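Local coordinates for structural polyprotein, VP2 (Israeli acute paralysis virus, PDB 5CDD) that probably serves as a structural building block of the virus capsid, being one of the jelly-roll coat proteins derived from a longer polyprotein, at residues F8-V13 against S186-V191; F68-C73 against L190-Y195. One frame throughout, in Å; residues are numbered along the deposited sequence.

How the contacts relate
The N-terminal helix 2-9 gives way to residues 8-13, which meet residues 186-191 near the C terminus; contact 1 thus closes a loop of 172 intervening residues. Contact 2 starts within that loop, at the beginning of strand 68-81, and closes a smaller one of 116 residues. The two loops overlap rather than follow one another, because both end on strand 188-193 and share Leu-190 and Val-191. Strand 188-193 is therefore tied to the end of the helix in contact 1 and paired with strand 68-81 of the sheet in contact 2. Leu-71 CD1 joins them by packing on Ile-188 CG2 at 3.6 Å.

Contact 1. Residues F8-V13 against S186-V191; sequences FLQRPV and SNISLV
Ile-188 pushes its long branch into the angle between Leu-9 and Gln-10 near the end of helix 2-9. Its terminal CD1 lies 3.4 Å from Leu-9 CB and 3.6 Å from Gln-10 CG, so a single methyl bears on the base of both side chains. The shorter branch takes the next place along: Ile-188 CG2 lies 4.0 Å from Leu-9 CD1. Rotation about the first bond of Ile-188 (chi1 -50°) divides the branches in this way, with CG1 beside the backbone N and CG2 anti to it. Leu-9 runs obliquely across the isoleucine. Its second torsion is fully extended (chi2 179°), carrying CD1 past Ile-188 to a looser approach of 4.5 Å to Leu-190 CD2. Gln-10 takes a different course: its side chain passes over Ile-188 at a slant, toward the corner at Asn-187. There the amide NE2 comes 3.8 Å from Ser-186 CA, a van der Waals approach; the polar partner of NE2 is Glu-9 of a neighbouring subunit, by a weak hydrogen bond. Ser-186 OG is hydrogen-bonded to Gln-76 OE1 of strand 68-81. The contact is small, burying 213 Å² in all, and is chiefly apolar. Arg-11 N bonds back to Phe-8 O, and Lys-61 NZ accompanies this exit with a hydrogen bond to Arg-11 O. Leu-9 also has a backbone hydrogen bond to Leu-185. Nearby, Ile-6 packs on Ile-188 and Ile-5 on Leu-190, so helix 2-9 lies against Ile-188 and Leu-190 of strand 188-193, just past the corner at Asn-187 that follows strand 179-186, while Ser-186 and Ser-189 pair through their backbones with strand 68-81.

Contact 2. Residues F68-C73 against L190-Y195; sequences FKYLRC and LVIPTY
Leu-190 stands upright on the ring of Phe-68: its CG lies 3.7 Å from the ring centroid, 13° off the normal, a CH-pi contact in which the two side chains cross at about a right angle. The methyl CD2 leans to one side, 3.7 Å from Phe-68 CD2, while Leu-190 CD1 turns to Leu-71 CD1 at 3.9 Å. Behind them the backbones pair antiparallel, with Val-191 N bonding to Tyr-70 O (3.2 Å) and Lys-69 N to Ile-192 O (3.0 Å). This pairing extends one antiparallel sheet of the jelly roll beside strand 68-81. The usual alternation of faces is broken at Lys-69 and Ile-192, so Phe-68 and Leu-71 share a face. On the face of Tyr-70 and Val-191, Tyr-70 CB packs on Val-191 CG2 at 4.2 Å. Ile-192 CG1 comes to the edge of the tyrosine ring, near its plane. Lys-69, with CG anti to the backbone N (chi1 -177°), lays that CG over the centre of the same ring and sends NZ on to a salt bridge with Asp-146. Thr-194 sets CG2 against Phe-68 O, 3.6 Å away, and its OG1 hydrogen-bonds to Glu-158 OE2 of a neighbouring subunit.

Contact 1. Residues F8-V13 against S186-V191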
loop_
_atom_site.group_PDB
_atom_site.type_symbol
_atom_site.label_atom_id
_atom_site.label_comp_id
_atom_site.label_asym_id
_atom_site.label_seq_id
_atom_site.Cartn_x
_atom_site.Cartn_y
_atom_site.Cartn_z
ATOM N N PHE C 8 -1.209 -64.953 -10.747
ATOM C CA PHE C 8 -0.372 -65.913 -11.456
ATOM C C PHE C 8 0.899 -65.254 -11.975
ATOM O O PHE C 8 1.950 -65.889 -12.056
ATOM C CB PHE C 8 -1.167 -66.526 -12.616
ATOM C CG PHE C 8 -0.404 -67.554 -13.407
ATOM C CD1 PHE C 8 0.463 -67.172 -14.428
ATOM C CD2 PHE C 8 -0.556 -68.908 -13.132
ATOM C CE1 PHE C 8 1.166 -68.126 -15.162
ATOM C CE2 PHE C 8 0.142 -69.866 -13.859
ATOM C CZ PHE C 8 1.004 -69.475 -14.876
ATOM N N LEU C 9 0.802 -63.975 -12.322
ATOM C CA LEU C 9 1.950 -63.238 -12.831
ATOM C C LEU C 9 2.928 -62.898 -11.713
ATOM O O LEU C 9 4.084 -62.561 -11.973
ATOM C CB LEU C 9 1.491 -61.954 -13.523
ATOM C CG LEU C 9 0.611 -62.131 -14.763
ATOM C CD1 LEU C 9 0.224 -60.768 -15.305
ATOM C CD2 LEU C 9 1.353 -62.932 -15.819
ATOM N N GLN C 10 2.467 -62.991 -10.469
ATOM C CA GLN C 10 3.318 -62.691 -9.324
ATOM C C GLN C 10 3.997 -63.946 -8.793
ATOM O O GLN C 10 4.733 -63.891 -7.807
ATOM C CB GLN C 10 2.499 -62.041 -8.211
ATOM C CG GLN C 10 1.748 -60.799 -8.650
ATOM C CD GLN C 10 1.159 -60.040 -7.483
ATOM O OE1 GLN C 10 0.431 -60.603 -6.666
ATOM N NE2 GLN C 10 1.467 -58.751 -7.399
ATOM N N ARG C 11 3.746 -65.074 -9.450
ATOM C CA ARG C 11 4.346 -66.341 -9.052
ATOM C C ARG C 11 5.797 -66.401 -9.506
ATOM O O ARG C 11 6.090 -66.265 -10.696
ATOM C CB ARG C 11 3.586 -67.515 -9.671
ATOM C CG ARG C 11 2.182 -67.706 -9.153
ATOM C CD ARG C 11 1.547 -68.900 -9.833
ATOM N NE ARG C 11 0.228 -69.212 -9.297
ATOM C CZ ARG C 11 -0.518 -70.233 -9.705
ATOM N NH1 ARG C 11 -0.071 -71.042 -10.658
ATOM N NH2 ARG C 11 -1.706 -70.446 -9.158
ATOM N N PRO C 12 6.730 -66.599 -8.561
ATOM C CA PRO C 12 8.152 -66.677 -8.909
ATOM C C PRO C 12 8.417 -67.867 -9.826
ATOM O O PRO C 12 7.842 -68.934 -9.631
ATOM C CB PRO C 12 8.829 -66.848 -7.550
ATOM C CG PRO C 12 7.910 -66.136 -6.611
ATOM C CD PRO C 12 6.555 -66.601 -7.097
ATOM N N VAL C 13 9.281 -67.684 -10.818
ATOM C CA VAL C 13 9.613 -68.757 -11.746
ATOM C C VAL C 13 11.118 -68.792 -11.975
ATOM O O VAL C 13 11.748 -67.742 -12.092
ATOM C CB VAL C 13 8.912 -68.553 -13.104
ATOM C CG1 VAL C 13 7.423 -68.594 -12.922
ATOM C CG2 VAL C 13 9.299 -67.223 -13.707
ATOM N N SER C 186 5.144 -57.511 -10.097
ATOM C CA SER C 186 4.425 -56.885 -8.993
ATOM C C SER C 186 3.912 -55.543 -9.514
ATOM O O SER C 186 4.395 -55.055 -10.536
ATOM C CB SER C 186 5.350 -56.676 -7.793
ATOM O OG SER C 186 6.428 -55.816 -8.113
ATOM N N ASN C 187 2.935 -54.954 -8.830
ATOM C CA ASN C 187 2.364 -53.680 -9.268
ATOM C C ASN C 187 1.757 -53.831 -10.650
ATOM O O ASN C 187 1.761 -52.896 -11.449
ATOM C CB ASN C 187 3.440 -52.599 -9.312
ATOM C CG ASN C 187 3.375 -51.680 -8.126
ATOM O OD1 ASN C 187 3.447 -52.124 -6.983
ATOM N ND2 ASN C 187 3.230 -50.385 -8.387
ATOM N N ILE C 188 1.227 -55.018 -10.914
ATOM C CA ILE C 188 0.641 -55.328 -12.206
ATOM C C ILE C 188 -0.613 -54.543 -12.552
ATOM O O ILE C 188 -1.510 -54.366 -11.725
ATOM C CB ILE C 188 0.314 -56.819 -12.312
ATOM C CG1 ILE C 188 1.539 -57.641 -11.910
ATOM C CG2 ILE C 188 -0.113 -57.148 -13.736
ATOM C CD1 ILE C 188 1.249 -59.098 -11.727
ATOM N N SER C 189 -0.654 -54.078 -13.795
ATOM C CA SER C 189 -1.782 -53.327 -14.327
ATOM C C SER C 189 -2.067 -53.946 -15.698
ATOM O O SER C 189 -1.271 -53.804 -16.627
ATOM C CB SER C 189 -1.411 -51.854 -14.480
ATOM O OG SER C 189 -2.510 -51.106 -14.960
ATOM N N LEU C 190 -3.197 -54.638 -15.819
ATOM C CA LEU C 190 -3.565 -55.315 -17.064
ATOM C C LEU C 190 -4.871 -54.758 -17.631
ATOM O O LEU C 190 -5.926 -54.943 -17.033
ATOM C CB LEU C 190 -3.702 -56.811 -16.778
ATOM C CG LEU C 190 -3.483 -57.846 -17.875
ATOM C CD1 LEU C 190 -2.145 -57.637 -18.571
ATOM C CD2 LEU C 190 -3.524 -59.221 -17.229
ATOM N N VAL C 191 -4.876 -54.276 -18.814
ATOM C CA VAL C 191 -5.946 -53.731 -19.356
ATOM C C VAL C 191 -6.134 -53.706 -20.747
ATOM O O VAL C 191 -5.362 -53.656 -21.305
ATOM C CB VAL C 191 -6.052 -52.327 -19.049
ATOM C CG1 VAL C 191 -6.001 -52.116 -17.728
ATOM C CG2 VAL C 191 -5.008 -51.488 -19.410
#

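Contact 2. Residues F68-C73 against L190-Y195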
loop_
_atom_site.group_PDB
_atom_site.type_symbol
_atom_site.label_atom_id
_atom_site.label_comp_id
_atom_site.label_asym_id
_atom_site.label_seq_id
_atom_site.Cartn_x
_atom_site.Cartn_y
_atom_site.Cartn_z
ATOM N N PHE C 68 -4.887 -59.576 -24.072
ATOM C CA PHE C 68 -4.779 -58.333 -23.321
ATOM C C PHE C 68 -3.826 -57.433 -24.098
ATOM O O PHE C 68 -2.867 -57.915 -24.699
ATOM C CB PHE C 68 -4.248 -58.590 -21.914
ATOM C CG PHE C 68 -5.326 -58.790 -20.894
ATOM C CD1 PHE C 68 -6.214 -57.762 -20.595
ATOM C CD2 PHE C 68 -5.456 -60.002 -20.229
ATOM C CE1 PHE C 68 -7.219 -57.940 -19.646
ATOM C CE2 PHE C 68 -6.458 -60.190 -19.278
ATOM C CZ PHE C 68 -7.340 -59.156 -18.986
ATOM N N LYS C 69 -4.082 -56.131 -24.085
ATOM C CA LYS C 69 -3.255 -55.203 -24.844
ATOM C C LYS C 69 -2.121 -54.507 -24.098
ATOM O O LYS C 69 -0.980 -54.513 -24.563
ATOM C CB LYS C 69 -4.151 -54.150 -25.502
ATOM C CG LYS C 69 -3.413 -53.155 -26.381
ATOM C CD LYS C 69 -2.732 -53.847 -27.544
ATOM C CE LYS C 69 -2.087 -52.840 -28.474
ATOM N NZ LYS C 69 -1.454 -53.507 -29.639
ATOM N N TYR C 70 -2.424 -53.906 -22.951
ATOM C CA TYR C 70 -1.403 -53.183 -22.198
ATOM C C TYR C 70 -1.083 -53.722 -20.812
ATOM O O TYR C 70 -1.964 -54.176 -20.083
ATOM C CB TYR C 70 -1.800 -51.710 -22.085
ATOM C CG TYR C 70 -1.958 -51.027 -23.421
ATOM C CD1 TYR C 70 -0.868 -50.863 -24.277
ATOM C CD2 TYR C 70 -3.201 -50.553 -23.838
ATOM C CE1 TYR C 70 -1.013 -50.244 -25.519
ATOM C CE2 TYR C 70 -3.358 -49.933 -25.077
ATOM C CZ TYR C 70 -2.261 -49.782 -25.911
ATOM O OH TYR C 70 -2.412 -49.172 -27.134
ATOM N N LEU C 71 0.194 -53.648 -20.457
ATOM C CA LEU C 71 0.674 -54.112 -19.164
ATOM C C LEU C 71 1.574 -53.064 -18.528
ATOM O O LEU C 71 2.310 -52.358 -19.217
ATOM C CB LEU C 71 1.459 -55.416 -19.328
ATOM C CG LEU C 71 2.175 -55.946 -18.081
ATOM C CD1 LEU C 71 1.157 -56.354 -17.027
ATOM C CD2 LEU C 71 3.042 -57.127 -18.462
ATOM N N ARG C 72 1.503 -52.967 -17.205
ATOM C CA ARG C 72 2.319 -52.030 -16.445
ATOM C C ARG C 72 2.746 -52.813 -15.210
ATOM O O ARG C 72 1.904 -53.412 -14.544
ATOM C CB ARG C 72 1.492 -50.810 -16.037
ATOM C CG ARG C 72 2.312 -49.675 -15.456
ATOM C CD ARG C 72 1.428 -48.647 -14.773
ATOM N NE ARG C 72 2.208 -47.525 -14.258
ATOM C CZ ARG C 72 2.743 -46.573 -15.018
ATOM N NH1 ARG C 72 2.579 -46.602 -16.335
ATOM N NH2 ARG C 72 3.449 -45.594 -14.464
ATOM N N CYS C 73 4.038 -52.823 -14.900
ATOM C CA CYS C 73 4.497 -53.587 -13.745
ATOM C C CYS C 73 5.959 -53.382 -13.372
ATOM O O CYS C 73 6.741 -52.811 -14.133
ATOM C CB CYS C 73 4.285 -55.075 -14.013
ATOM S SG CYS C 73 5.245 -55.672 -15.436
ATOM N N LEU C 190 -3.197 -54.638 -15.819
ATOM C CA LEU C 190 -3.565 -55.315 -17.064
ATOM C C LEU C 190 -4.871 -54.758 -17.631
ATOM O O LEU C 190 -5.926 -54.943 -17.033
ATOM C CB LEU C 190 -3.702 -56.811 -16.778
ATOM C CG LEU C 190 -3.483 -57.846 -17.875
ATOM C CD1 LEU C 190 -2.145 -57.637 -18.571
ATOM C CD2 LEU C 190 -3.524 -59.221 -17.229
ATOM N N VAL C 191 -4.876 -54.276 -18.814
ATOM C CA VAL C 191 -5.946 -53.731 -19.356
ATOM C C VAL C 191 -6.134 -53.706 -20.747
ATOM O O VAL C 191 -5.362 -53.656 -21.305
ATOM C CB VAL C 191 -6.052 -52.327 -19.049
ATOM C CG1 VAL C 191 -6.001 -52.116 -17.728
ATOM C CG2 VAL C 191 -5.008 -51.488 -19.410
ATOM N N ILE C 192 -7.349 -53.729 -21.239
ATOM C CA ILE C 192 -7.856 -53.699 -22.620
ATOM C C ILE C 192 -7.809 -54.949 -23.426
ATOM O O ILE C 192 -6.906 -55.410 -23.447
ATOM C CB ILE C 192 -7.290 -52.622 -23.412
ATOM C CG1 ILE C 192 -7.243 -51.413 -22.664
ATOM C CG2 ILE C 192 -7.846 -52.429 -24.745
ATOM C CD1 ILE C 192 -8.436 -50.816 -22.521
ATOM N N PRO C 193 -8.885 -55.497 -24.060
ATOM C CA PRO C 193 -8.749 -56.723 -24.765
ATOM C C PRO C 193 -8.598 -56.635 -26.102
ATOM O O PRO C 193 -8.917 -55.790 -26.606
ATOM C CB PRO C 193 -10.043 -57.260 -24.622
ATOM C CG PRO C 193 -10.679 -56.608 -23.601
ATOM C CD PRO C 193 -10.372 -55.409 -24.080
ATOM N N THR C 194 -8.074 -57.620 -26.705
ATOM C CA THR C 194 -7.690 -57.676 -28.115
ATOM C C THR C 194 -7.740 -59.119 -28.610
ATOM O O THR C 194 -7.490 -60.054 -27.853
ATOM C CB THR C 194 -6.262 -57.126 -28.325
ATOM O OG1 THR C 194 -5.866 -57.306 -29.691
ATOM C CG2 THR C 194 -5.286 -57.839 -27.407
ATOM N N TYR C 195 -8.073 -59.304 -29.882
ATOM C CA TYR C 195 -8.130 -60.646 -30.437
ATOM C C TYR C 195 -6.749 -61.094 -30.913
ATOM O O TYR C 195 -6.531 -62.274 -31.174
ATOM C CB TYR C 195 -9.141 -60.711 -31.589
ATOM C CG TYR C 195 -8.752 -59.931 -32.826
ATOM C CD1 TYR C 195 -7.732 -60.376 -33.670
ATOM C CD2 TYR C 195 -9.402 -58.744 -33.153
ATOM C CE1 TYR C 195 -7.371 -59.654 -34.809
ATOM C CE2 TYR C 195 -9.049 -58.016 -34.285
ATOM C CZ TYR C 195 -8.034 -58.474 -35.108
ATOM O OH TYR C 195 -7.679 -57.749 -36.223
#